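PDB 5LTV: chemotactic transducer PctC from Pseudomonas aeruginosa, which probably acts as a chemotaxis receptor that senses gamma-aminobutyrate (GABA), which its Cache-type ligand-binding domain binds. Local coordinates for residues Glu137-Ala142 and Glu146-Met151; Gly55-Val60 and Asp131-Thr136; Gln81-Val86 and Thr105-Asp110; Met169-Leu174 and Ile198-Asp203. One frame throughout, in Å; residues are numbered along the deposited sequence.

Interaction 1 (Glu137-Ala142 and Glu146-Met151). With ABU (gamma-amino-butanoic acid), chain H; SO4 (sulfate ion), chain I.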
# COMPACT_ATOMS: atom_id res chain seq x y z
N GLU A 137 4.56 1.28 3.81
CA GLU A 137 5.38 0.16 3.37
C GLU A 137 4.77 -1.15 3.89
O GLU A 137 3.88 -1.14 4.75
CB GLU A 137 6.82 0.36 3.86
CG GLU A 137 7.54 1.53 3.15
CD GLU A 137 9.01 1.77 3.61
OE1 GLU A 137 9.41 1.26 4.67
OE2 GLU A 137 9.75 2.49 2.89
N PRO A 138 5.19 -2.29 3.35
CA PRO A 138 4.62 -3.56 3.83
C PRO A 138 4.79 -3.74 5.34
O PRO A 138 5.76 -3.28 5.95
CB PRO A 138 5.41 -4.63 3.05
CG PRO A 138 5.78 -3.90 1.73
CD PRO A 138 6.09 -2.47 2.20
N PHE A 139 3.78 -4.34 5.95
CA PHE A 139 3.87 -4.81 7.31
C PHE A 139 3.09 -6.11 7.37
O PHE A 139 2.61 -6.62 6.34
CB PHE A 139 3.40 -3.74 8.32
CG PHE A 139 1.97 -3.31 8.14
CD1 PHE A 139 1.63 -2.30 7.20
CD2 PHE A 139 0.96 -3.87 8.94
CE1 PHE A 139 0.32 -1.90 7.04
CE2 PHE A 139 -0.34 -3.44 8.82
CZ PHE A 139 -0.69 -2.46 7.87
N VAL A 140 3.01 -6.67 8.57
CA VAL A 140 2.37 -7.96 8.82
C VAL A 140 0.99 -7.71 9.42
O VAL A 140 0.88 -7.13 10.51
CB VAL A 140 3.21 -8.83 9.77
CG1 VAL A 140 2.44 -10.14 10.13
CG2 VAL A 140 4.57 -9.16 9.19
N ASP A 141 -0.05 -8.18 8.75
CA ASP A 141 -1.42 -8.08 9.28
C ASP A 141 -1.52 -8.70 10.67
O ASP A 141 -1.12 -9.85 10.87
CB ASP A 141 -2.36 -8.78 8.31
CG ASP A 141 -3.82 -8.64 8.67
OD1 ASP A 141 -4.24 -8.92 9.81
OD2 ASP A 141 -4.58 -8.29 7.74
N ALA A 142 -2.06 -7.94 11.64
CA ALA A 142 -2.11 -8.41 13.01
C ALA A 142 -3.07 -9.57 13.21
O ALA A 142 -2.97 -10.28 14.21
CB ALA A 142 -2.50 -7.28 13.97
N GLU A 146 -0.50 -12.34 7.34
CA GLU A 146 -0.09 -12.11 5.97
C GLU A 146 0.65 -10.79 5.86
O GLU A 146 0.43 -9.86 6.65
CB GLU A 146 -1.30 -12.09 5.04
CG GLU A 146 -1.84 -13.44 4.77
CD GLU A 146 -3.28 -13.39 4.29
OE1 GLU A 146 -4.10 -12.67 4.93
OE2 GLU A 146 -3.59 -14.04 3.25
N GLN A 147 1.51 -10.69 4.83
CA GLN A 147 2.18 -9.45 4.46
C GLN A 147 1.25 -8.57 3.65
O GLN A 147 0.82 -8.97 2.56
CB GLN A 147 3.43 -9.73 3.63
CG GLN A 147 4.58 -10.31 4.43
CD GLN A 147 5.83 -10.52 3.58
OE1 GLN A 147 5.77 -10.72 2.38
NE2 GLN A 147 6.98 -10.45 4.23
N ILE A 148 1.00 -7.35 4.14
CA ILE A 148 0.07 -6.40 3.52
C ILE A 148 0.66 -4.99 3.47
O ILE A 148 1.71 -4.68 4.05
CB ILE A 148 -1.28 -6.36 4.26
CG1 ILE A 148 -1.07 -5.87 5.69
CG2 ILE A 148 -1.96 -7.75 4.21
CD1 ILE A 148 -2.37 -5.53 6.46
N LEU A 149 -0.03 -4.13 2.74
CA LEU A 149 0.20 -2.70 2.88
C LEU A 149 -1.18 -2.04 2.95
O LEU A 149 -2.18 -2.61 2.50
CB LEU A 149 1.10 -2.13 1.75
CG LEU A 149 0.72 -2.04 0.27
CD1 LEU A 149 -0.25 -0.94 0.13
CD2 LEU A 149 1.91 -1.78 -0.65
N ALA A 150 -1.22 -0.86 3.55
CA ALA A 150 -2.48 -0.18 3.77
C ALA A 150 -2.43 1.22 3.18
O ALA A 150 -1.37 1.82 3.02
CB ALA A 150 -2.82 -0.12 5.26
N MET A 151 -3.61 1.73 2.86
CA MET A 151 -3.82 3.14 2.57
C MET A 151 -4.74 3.67 3.64
O MET A 151 -5.81 3.09 3.87
CB MET A 151 -4.44 3.29 1.20
CG MET A 151 -3.47 3.02 0.11
SD MET A 151 -4.36 2.60 -1.41
CE MET A 151 -2.97 2.32 -2.56
N ABU H . -6.74 -5.90 8.42
CD ABU H . -5.46 -5.82 9.19
CB ABU H . -5.63 -5.10 10.50
CG ABU H . -4.62 -3.97 10.70
C ABU H . -3.39 -4.17 11.57
O ABU H . -2.54 -5.02 11.22
OXT ABU H . -3.26 -3.41 12.58
S SO4 I . 4.36 -5.36 12.02
O1 SO4 I . 4.79 -5.90 10.75
O2 SO4 I . 5.36 -4.40 12.50
O3 SO4 I . 4.14 -6.47 12.96
O4 SO4 I . 3.10 -4.67 11.86
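Glu146 O starts the pairing by accepting the N-H of Asp141 at 2.7 Å, and Asp141 CB lies near the same oxygen. The side chain of Glu146 turns to Thr144 in the connecting loop. Gln147 follows as the non-hydrogen-bonded antiparallel partner of Val140. Val140 N points away from the second strand and bonds to O1 of a sulfate, probably from the crystallisation liquor. Ile148 is the hydrogen-bonded partner of Phe139. Its N reaches Phe139 O at 2.8 Å with an N-H...O angle of 169°, and its O takes the N-H of Phe139 at 2.8 Å. The CA of Pro138 makes a further C-H...O contact with Ile148 O.

With chi1 at 63°, Ile148 CG1 stands over one face of the Phe139 ring, 4.2 Å from the centroid and toward the rim. Ile148 CD1 lies 3.7 Å from both Phe139 CE2 and Asp141 CB. Leu149 CB backs Pro138 more loosely. Ala150 CB touches Phe139 CE1 at 4.0 Å.

The contact is a beta hairpin that forms part of the GABA pocket. GABA O lies at the edge of the Phe139 ring and accepts the N-H of Ala142 at 3.0 Å. Asp141 OD1 is tied to Gly143 N and Thr144 N, which steadies the carboxylate. Asp141 OD2 lies beside the amine end of GABA, and Asp168 OD2 is hydrogen-bonded to the ligand. Together the two acids would probably favour a positively charged amine.

Interaction 2 (Gly55-Val60 and Asp131-Thr136); sequences GRMHLV and DRLIVT. With SO4 (sulfate ion), chain J.
Leu133 points at the long helix 34-68 and meets Met57 and Val60, which lie three residues apart on it. This is helix-on-sheet packing in the Cache fold. The helix packs against the sheet, and Leu133 comes just before the edge strand 134-140.

Leu133 works as a fork. Its CG is anti to the backbone N, with chi1 at -175°, which carries both methyls out toward the helix. Leu133 CD2 goes to Met57 and sits 3.7 Å from Met57 CG, with Met57 CB equally near. Leu133 CD1 goes to Val60 and sits 3.8 Å from Val60 CG1. Each helix side chain crosses the leucine at about a right angle. Leu133 therefore bridges positions three residues apart on one side of the helix. No hydrogen bond joins the two segments, and the contact is wholly apolar. Met57 and Val60 are buried.

The neighbouring strand 147-157 completes the packing. Met151 touches Met57, and Leu153 touches Val60. Pro247 also lies against Met57. Asp131, just after helix 122-130, forms a salt bridge to Arg156.

Arg56 takes no part in the apolar contact. Its NE bonds to Asn90 O, and the group makes a cation-pi contact with Trp52. The guanidinium presents its edge to a sulfate, probably from the crystallisation liquor, which is also bonded to Trp52 NE1. Arg56 NH1 bonds to sulfate O3 at 2.9 Å, and Arg56 NH2 bonds to sulfate O4 at 3.0 Å.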
# COMPACT_ATOMS: atom_id res chain seq x y z
N GLY A 55 -6.58 3.86 -8.06
CA GLY A 55 -7.96 3.45 -7.90
C GLY A 55 -8.26 3.02 -6.47
O GLY A 55 -9.28 3.41 -5.89
N ARG A 56 -7.34 2.25 -5.87
CA ARG A 56 -7.52 1.89 -4.47
C ARG A 56 -7.49 3.13 -3.57
O ARG A 56 -8.31 3.27 -2.65
CB ARG A 56 -6.46 0.85 -4.07
CG ARG A 56 -7.01 -0.56 -4.08
CD ARG A 56 -7.57 -0.94 -5.49
NE ARG A 56 -7.97 -2.34 -5.54
CZ ARG A 56 -8.17 -3.03 -6.65
NH1 ARG A 56 -7.99 -2.47 -7.85
NH2 ARG A 56 -8.52 -4.30 -6.55
N MET A 57 -6.57 4.06 -3.83
CA MET A 57 -6.55 5.31 -3.08
C MET A 57 -7.90 6.02 -3.13
O MET A 57 -8.42 6.47 -2.09
CB MET A 57 -5.44 6.23 -3.62
CG MET A 57 -4.05 5.68 -3.31
SD MET A 57 -2.61 6.63 -3.91
CE MET A 57 -3.36 7.77 -5.05
N HIS A 58 -8.48 6.14 -4.32
CA HIS A 58 -9.74 6.85 -4.48
C HIS A 58 -10.82 6.21 -3.63
O HIS A 58 -11.64 6.91 -3.02
CB HIS A 58 -10.14 6.86 -5.96
CG HIS A 58 -9.17 7.58 -6.84
ND1 HIS A 58 -9.10 7.38 -8.20
CD2 HIS A 58 -8.22 8.52 -6.54
CE1 HIS A 58 -8.14 8.15 -8.70
NE2 HIS A 58 -7.59 8.84 -7.72
N LEU A 59 -10.84 4.87 -3.58
CA LEU A 59 -11.86 4.18 -2.80
C LEU A 59 -11.70 4.49 -1.33
O LEU A 59 -12.69 4.69 -0.62
CB LEU A 59 -11.82 2.66 -3.06
CG LEU A 59 -12.39 2.26 -4.44
CD1 LEU A 59 -12.04 0.80 -4.81
CD2 LEU A 59 -13.91 2.51 -4.52
N VAL A 60 -10.45 4.58 -0.86
CA VAL A 60 -10.19 4.88 0.55
C VAL A 60 -10.54 6.33 0.85
O VAL A 60 -11.20 6.64 1.87
CB VAL A 60 -8.72 4.53 0.89
CG1 VAL A 60 -8.36 4.99 2.27
CG2 VAL A 60 -8.53 3.00 0.79
N ASP A 131 -1.75 13.83 8.56
CA ASP A 131 -3.09 14.44 8.36
C ASP A 131 -3.58 14.37 6.91
O ASP A 131 -4.16 15.32 6.38
CB ASP A 131 -3.18 15.88 8.86
CG ASP A 131 -4.67 16.35 9.06
OD1 ASP A 131 -5.47 15.56 9.60
OD2 ASP A 131 -5.04 17.48 8.65
N ARG A 132 -3.39 13.22 6.27
CA ARG A 132 -3.75 13.05 4.86
C ARG A 132 -3.55 11.57 4.53
O ARG A 132 -2.96 10.82 5.32
CB ARG A 132 -2.92 13.96 3.93
CG ARG A 132 -1.45 13.56 3.86
CD ARG A 132 -0.54 14.66 3.29
NE ARG A 132 0.85 14.45 3.72
CZ ARG A 132 1.89 14.45 2.90
NH1 ARG A 132 1.68 14.65 1.62
NH2 ARG A 132 3.13 14.24 3.35
N LEU A 133 -4.05 11.18 3.36
CA LEU A 133 -3.85 9.81 2.88
C LEU A 133 -2.36 9.50 2.83
O LEU A 133 -1.56 10.27 2.30
CB LEU A 133 -4.49 9.64 1.50
CG LEU A 133 -4.44 8.19 0.98
CD1 LEU A 133 -5.52 7.39 1.63
CD2 LEU A 133 -4.55 8.08 -0.54
N ILE A 134 -1.98 8.37 3.41
CA ILE A 134 -0.65 7.82 3.22
C ILE A 134 -0.79 6.44 2.62
O ILE A 134 -1.86 5.81 2.69
CB ILE A 134 0.14 7.70 4.53
CG1 ILE A 134 -0.54 6.65 5.41
CG2 ILE A 134 0.34 9.07 5.18
CD1 ILE A 134 0.33 6.06 6.52
N VAL A 135 0.29 5.96 2.02
CA VAL A 135 0.43 4.57 1.63
C VAL A 135 1.63 4.05 2.40
O VAL A 135 2.68 4.70 2.42
CB VAL A 135 0.56 4.38 0.11
CG1 VAL A 135 1.78 5.07 -0.42
CG2 VAL A 135 0.60 2.91 -0.25
N THR A 136 1.44 2.96 3.12
CA THR A 136 2.45 2.42 4.00
C THR A 136 3.38 1.49 3.23
O THR A 136 3.04 0.96 2.16
CB THR A 136 1.79 1.64 5.15
OG1 THR A 136 1.40 0.37 4.64
CG2 THR A 136 0.55 2.37 5.71
S SO4 J . -8.62 -5.96 -9.67
O1 SO4 J . -7.21 -6.40 -9.65
O2 SO4 J . -9.33 -6.49 -10.84
O3 SO4 J . -8.69 -4.50 -9.75
O4 SO4 J . -9.34 -6.42 -8.48

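Interaction 3 (Gln81-Val86 and Thr105-Asp110); sequences QLEQPV and TMRPYD
Glu83 and Arg107 form a salt bridge from just past the end of helix 75-82 to the edge strand 104-107. Arg107 NE gives a hydrogen bond to Glu83 OE2 at 2.7 Å, and the N-H...O angle of 178° makes it almost straight. The oxygen lies in the guanidinium plane, at its edge. It receives the bond on its anti lone pair, the one turned away from OE1. This one bond from NE to OE2 makes the bridge. The carboxylate and guanidinium planes are tilted 38° apart.

A second polar bond lies within the strand segment. Arg107 NH1 turns back to the carbonyl of Met106, with Met106 O at 2.9 Å. The donor stands above the carbonyl plane and not on a lone pair. The bend of the arginine at chi2 (-77°) brings the guanidinium back over its own strand. Two bonds from different nitrogens then fix its rotation.

The apolar contacts come from Leu82, the Glu83 methylene and the aliphatic part of Arg107. Leu82 CB meets Arg107 CG at 3.8 Å, and Arg107 CD lies 3.5 Å from Glu83 CG. The other end of Leu82 reaches Thr105, with Leu82 CD1 3.9 Å from Thr105 CG2. The same methyl is in van der Waals contact with the backbone, 3.4 Å from Thr105 O.

Met106 points away from the helix and touches GABA, so the strand separates this contact from the pocket. Strand 104-107 pairs with strand 93-98, whose Val94 also packs on Leu82. Ala79 of helix 75-82 touches both Thr105 and Arg107.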
# COMPACT_ATOMS: atom_id res chain seq x y z
N GLN A 81 -21.97 1.20 6.48
CA GLN A 81 -21.14 1.79 5.43
C GLN A 81 -19.97 0.87 5.02
O GLN A 81 -19.68 0.71 3.83
CB GLN A 81 -20.64 3.16 5.91
CG GLN A 81 -20.76 4.29 4.93
CD GLN A 81 -22.21 4.63 4.54
OE1 GLN A 81 -23.15 4.46 5.33
NE2 GLN A 81 -22.38 5.10 3.30
N LEU A 82 -19.31 0.21 5.99
CA LEU A 82 -18.17 -0.65 5.68
C LEU A 82 -18.58 -1.96 5.02
O LEU A 82 -17.75 -2.58 4.34
CB LEU A 82 -17.34 -0.94 6.96
CG LEU A 82 -16.61 0.31 7.49
CD1 LEU A 82 -15.90 0.11 8.83
CD2 LEU A 82 -15.61 0.74 6.49
N GLU A 83 -19.83 -2.36 5.15
CA GLU A 83 -20.27 -3.63 4.61
C GLU A 83 -20.57 -3.59 3.11
O GLU A 83 -20.94 -4.63 2.55
CB GLU A 83 -21.50 -4.13 5.39
CG GLU A 83 -21.00 -4.67 6.69
CD GLU A 83 -22.05 -5.31 7.55
OE1 GLU A 83 -23.22 -5.30 7.14
OE2 GLU A 83 -21.69 -5.82 8.63
N GLN A 84 -20.39 -2.45 2.44
CA GLN A 84 -20.63 -2.39 1.00
C GLN A 84 -19.75 -3.38 0.23
O GLN A 84 -18.53 -3.46 0.48
CB GLN A 84 -20.41 -0.97 0.49
CG GLN A 84 -21.46 -0.01 0.94
CD GLN A 84 -21.10 1.40 0.60
OE1 GLN A 84 -20.63 2.17 1.47
NE2 GLN A 84 -21.29 1.76 -0.68
N PRO A 85 -20.30 -4.14 -0.71
CA PRO A 85 -19.51 -5.18 -1.38
C PRO A 85 -18.35 -4.63 -2.21
O PRO A 85 -17.37 -5.36 -2.45
CB PRO A 85 -20.53 -5.92 -2.27
CG PRO A 85 -21.89 -5.62 -1.65
CD PRO A 85 -21.76 -4.30 -0.91
N VAL A 86 -18.40 -3.37 -2.64
CA VAL A 86 -17.29 -2.83 -3.42
C VAL A 86 -15.99 -2.87 -2.61
O VAL A 86 -14.91 -3.07 -3.18
CB VAL A 86 -17.61 -1.39 -3.93
CG1 VAL A 86 -17.80 -0.40 -2.75
CG2 VAL A 86 -16.56 -0.89 -4.91
N THR A 105 -13.64 -1.43 13.72
CA THR A 105 -14.65 -2.05 12.86
C THR A 105 -14.01 -2.39 11.52
O THR A 105 -13.58 -1.49 10.80
CB THR A 105 -15.86 -1.16 12.64
OG1 THR A 105 -16.30 -0.67 13.89
CG2 THR A 105 -16.99 -1.93 11.99
N MET A 106 -13.96 -3.67 11.20
CA MET A 106 -13.32 -4.17 10.01
C MET A 106 -14.31 -5.01 9.20
O MET A 106 -15.01 -5.85 9.77
CB MET A 106 -12.16 -5.05 10.39
CG MET A 106 -11.58 -5.77 9.19
SD MET A 106 -9.89 -6.48 9.57
CE MET A 106 -10.37 -8.00 10.29
N ARG A 107 -14.32 -4.80 7.87
CA ARG A 107 -15.15 -5.63 6.97
C ARG A 107 -14.30 -5.99 5.76
O ARG A 107 -13.53 -5.15 5.32
CB ARG A 107 -16.50 -4.95 6.54
CG ARG A 107 -17.41 -4.67 7.77
CD ARG A 107 -18.12 -5.97 8.29
NE ARG A 107 -19.09 -5.77 9.36
CZ ARG A 107 -18.78 -5.57 10.67
NH1 ARG A 107 -17.53 -5.48 11.15
NH2 ARG A 107 -19.77 -5.43 11.50
N PRO A 108 -14.36 -7.27 5.29
CA PRO A 108 -14.99 -8.40 6.00
C PRO A 108 -14.36 -8.62 7.37
O PRO A 108 -13.15 -8.39 7.55
CB PRO A 108 -14.72 -9.60 5.07
CG PRO A 108 -14.36 -9.02 3.76
CD PRO A 108 -13.63 -7.77 4.12
N TYR A 109 -15.17 -9.08 8.32
CA TYR A 109 -14.77 -9.20 9.70
C TYR A 109 -14.05 -10.53 9.96
O TYR A 109 -14.52 -11.59 9.55
CB TYR A 109 -16.01 -9.07 10.62
CG TYR A 109 -15.73 -9.47 12.06
CD1 TYR A 109 -15.89 -10.79 12.47
CD2 TYR A 109 -15.30 -8.54 13.01
CE1 TYR A 109 -15.57 -11.18 13.76
CE2 TYR A 109 -15.04 -8.93 14.35
CZ TYR A 109 -15.16 -10.26 14.70
OH TYR A 109 -14.87 -10.65 15.98
N ASP A 110 -12.92 -10.47 10.65
CA ASP A 110 -12.36 -11.65 11.28
C ASP A 110 -11.74 -11.19 12.59
O ASP A 110 -11.71 -10.00 12.89
CB ASP A 110 -11.37 -12.40 10.37
CG ASP A 110 -11.64 -13.92 10.33
OD1 ASP A 110 -12.40 -14.43 11.19
OD2 ASP A 110 -11.03 -14.62 9.48

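Interaction 4 (Met169-Leu174 and Ile198-Asp203); sequences MKLETL and ILLHPD
Leu171 O is hydrogen-bonded to Thr175 OG1 one turn on, and the methyl Leu200 CD2 also lies against it at 3.8 Å. The rest of the contact is apolar and buried. Leu200 points into the first turn of helix 171-178 and fits between Leu171 and Leu174. Its CD2 meets Leu171 CD2 at 3.9 Å, and the two side chains run obliquely past each other. Its CD1 meets Leu174 CB at 3.8 Å. With chi1 at -55°, Leu200 CG is anti to the carbonyl carbon, and both methyls reach the helix. Leu171 in turn sends CD1 to the backbone, 3.6 Å from Leu199 O.

Leu199 and Leu200 both face Leu191 in a classic beta bulge. Leu200 turns to the helix, while the end of Leu199 leads away from it and packs on Glu137 and Pro138.

Helix 171-178 follows directly from strand 160-170 of one sheet. Strand 198-200 is the edge of the other five-stranded sheet. The contact joins the helix that follows the first sheet to the edge of the second, with Trp52 of helix 34-68 and Leu149 of strand 147-157 also packed on Leu174.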
# COMPACT_ATOMS: atom_id res chain seq x y z
N MET A 169 -4.26 -4.36 1.34
CA MET A 169 -4.19 -5.33 0.27
C MET A 169 -2.97 -6.23 0.43
O MET A 169 -1.91 -5.78 0.87
CB MET A 169 -4.19 -4.60 -1.09
CG MET A 169 -3.23 -3.50 -1.16
SD MET A 169 -4.00 -2.05 -1.91
CE MET A 169 -4.19 -0.98 -0.48
N LYS A 170 -3.14 -7.50 0.08
CA LYS A 170 -2.04 -8.46 0.12
C LYS A 170 -0.95 -8.10 -0.87
O LYS A 170 -1.21 -7.66 -2.00
CB LYS A 170 -2.56 -9.87 -0.18
CG LYS A 170 -3.46 -10.43 0.91
CD LYS A 170 -4.27 -11.63 0.43
CE LYS A 170 -3.39 -12.61 -0.30
NZ LYS A 170 -4.21 -13.65 -1.01
N LEU A 171 0.30 -8.29 -0.44
CA LEU A 171 1.44 -8.03 -1.31
C LEU A 171 1.43 -8.92 -2.55
O LEU A 171 1.87 -8.48 -3.61
CB LEU A 171 2.75 -8.23 -0.55
CG LEU A 171 3.14 -7.31 0.60
CD1 LEU A 171 4.66 -7.43 0.74
CD2 LEU A 171 2.69 -5.85 0.38
N GLU A 172 0.96 -10.17 -2.43
CA GLU A 172 0.97 -11.04 -3.61
C GLU A 172 0.02 -10.52 -4.69
O GLU A 172 0.30 -10.66 -5.88
CB GLU A 172 0.65 -12.50 -3.25
CG GLU A 172 -0.80 -12.85 -2.89
CD GLU A 172 -1.04 -14.37 -2.66
OE1 GLU A 172 -0.52 -15.19 -3.45
OE2 GLU A 172 -1.74 -14.74 -1.69
N THR A 173 -1.08 -9.88 -4.28
CA THR A 173 -1.96 -9.24 -5.25
C THR A 173 -1.23 -8.16 -6.04
O THR A 173 -1.37 -8.07 -7.27
CB THR A 173 -3.15 -8.61 -4.52
OG1 THR A 173 -3.75 -9.58 -3.65
CG2 THR A 173 -4.18 -8.06 -5.53
N LEU A 174 -0.48 -7.30 -5.34
CA LEU A 174 0.26 -6.25 -6.02
C LEU A 174 1.38 -6.82 -6.85
O LEU A 174 1.63 -6.37 -7.98
CB LEU A 174 0.80 -5.23 -5.02
CG LEU A 174 -0.28 -4.47 -4.23
CD1 LEU A 174 0.28 -3.59 -3.14
CD2 LEU A 174 -0.95 -3.64 -5.21
N ILE A 198 13.22 -3.14 -0.32
CA ILE A 198 12.41 -3.95 -1.22
C ILE A 198 10.98 -4.07 -0.67
O ILE A 198 10.77 -4.58 0.44
CB ILE A 198 13.03 -5.34 -1.42
CG1 ILE A 198 14.42 -5.23 -2.04
CG2 ILE A 198 12.12 -6.23 -2.28
CD1 ILE A 198 15.05 -6.58 -2.29
N LEU A 199 10.00 -3.68 -1.48
CA LEU A 199 8.60 -3.60 -1.10
C LEU A 199 7.77 -4.72 -1.69
O LEU A 199 6.87 -5.24 -1.02
CB LEU A 199 8.00 -2.26 -1.57
CG LEU A 199 8.83 -1.02 -1.31
CD1 LEU A 199 8.19 0.14 -2.01
CD2 LEU A 199 9.00 -0.77 0.19
N LEU A 200 8.01 -5.05 -2.94
CA LEU A 200 7.38 -6.18 -3.59
C LEU A 200 8.46 -6.91 -4.33
O LEU A 200 9.37 -6.28 -4.88
CB LEU A 200 6.36 -5.75 -4.57
CG LEU A 200 5.20 -4.83 -4.16
CD1 LEU A 200 4.52 -4.35 -5.44
CD2 LEU A 200 4.27 -5.54 -3.21
N HIS A 201 8.35 -8.24 -4.39
CA HIS A 201 9.34 -9.08 -5.07
C HIS A 201 8.78 -10.48 -5.31
O HIS A 201 8.13 -11.06 -4.43
CB HIS A 201 10.64 -9.16 -4.25
CG HIS A 201 11.84 -9.52 -5.05
ND1 HIS A 201 12.06 -10.79 -5.55
CD2 HIS A 201 12.89 -8.76 -5.48
CE1 HIS A 201 13.19 -10.80 -6.24
NE2 HIS A 201 13.71 -9.59 -6.22
N PRO A 202 8.99 -11.06 -6.49
CA PRO A 202 8.50 -12.42 -6.73
C PRO A 202 9.09 -13.45 -5.76
O PRO A 202 8.45 -14.47 -5.46
CB PRO A 202 8.92 -12.69 -8.18
CG PRO A 202 9.04 -11.28 -8.78
CD PRO A 202 9.57 -10.43 -7.69
N ASP A 203 10.28 -13.20 -5.23
CA ASP A 203 10.82 -13.94 -4.10
C ASP A 203 10.36 -13.27 -2.80
O ASP A 203 11.04 -12.36 -2.28
CB ASP A 203 12.34 -14.01 -4.19
CG ASP A 203 12.94 -14.90 -3.13
OD1 ASP A 203 12.17 -15.39 -2.25
OD2 ASP A 203 14.18 -15.09 -3.16

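In the fold
Along the chain interaction 2 opens first and encloses interaction 3; interactions 1 and 4 follow in series. All four reach the sheet that includes strands 134-140, 147-157 and 160-170. Interactions 1 and 2 share strand 134-140 and touch, their centres about 14 Å apart. Interaction 4 lies about 10 Å from interaction 1, centre to centre, and also touches it, through backbone pairs such as Gln147 O with Leu171 N. Interaction 3 is at the opposite edge strand, about 23 Å from interaction 4 between centres. Interactions 1 and 3 both hold pocket residues. Interaction 4 carries the sheet's packing to the second sheet, a layout consistent with a double-module Cache receptor.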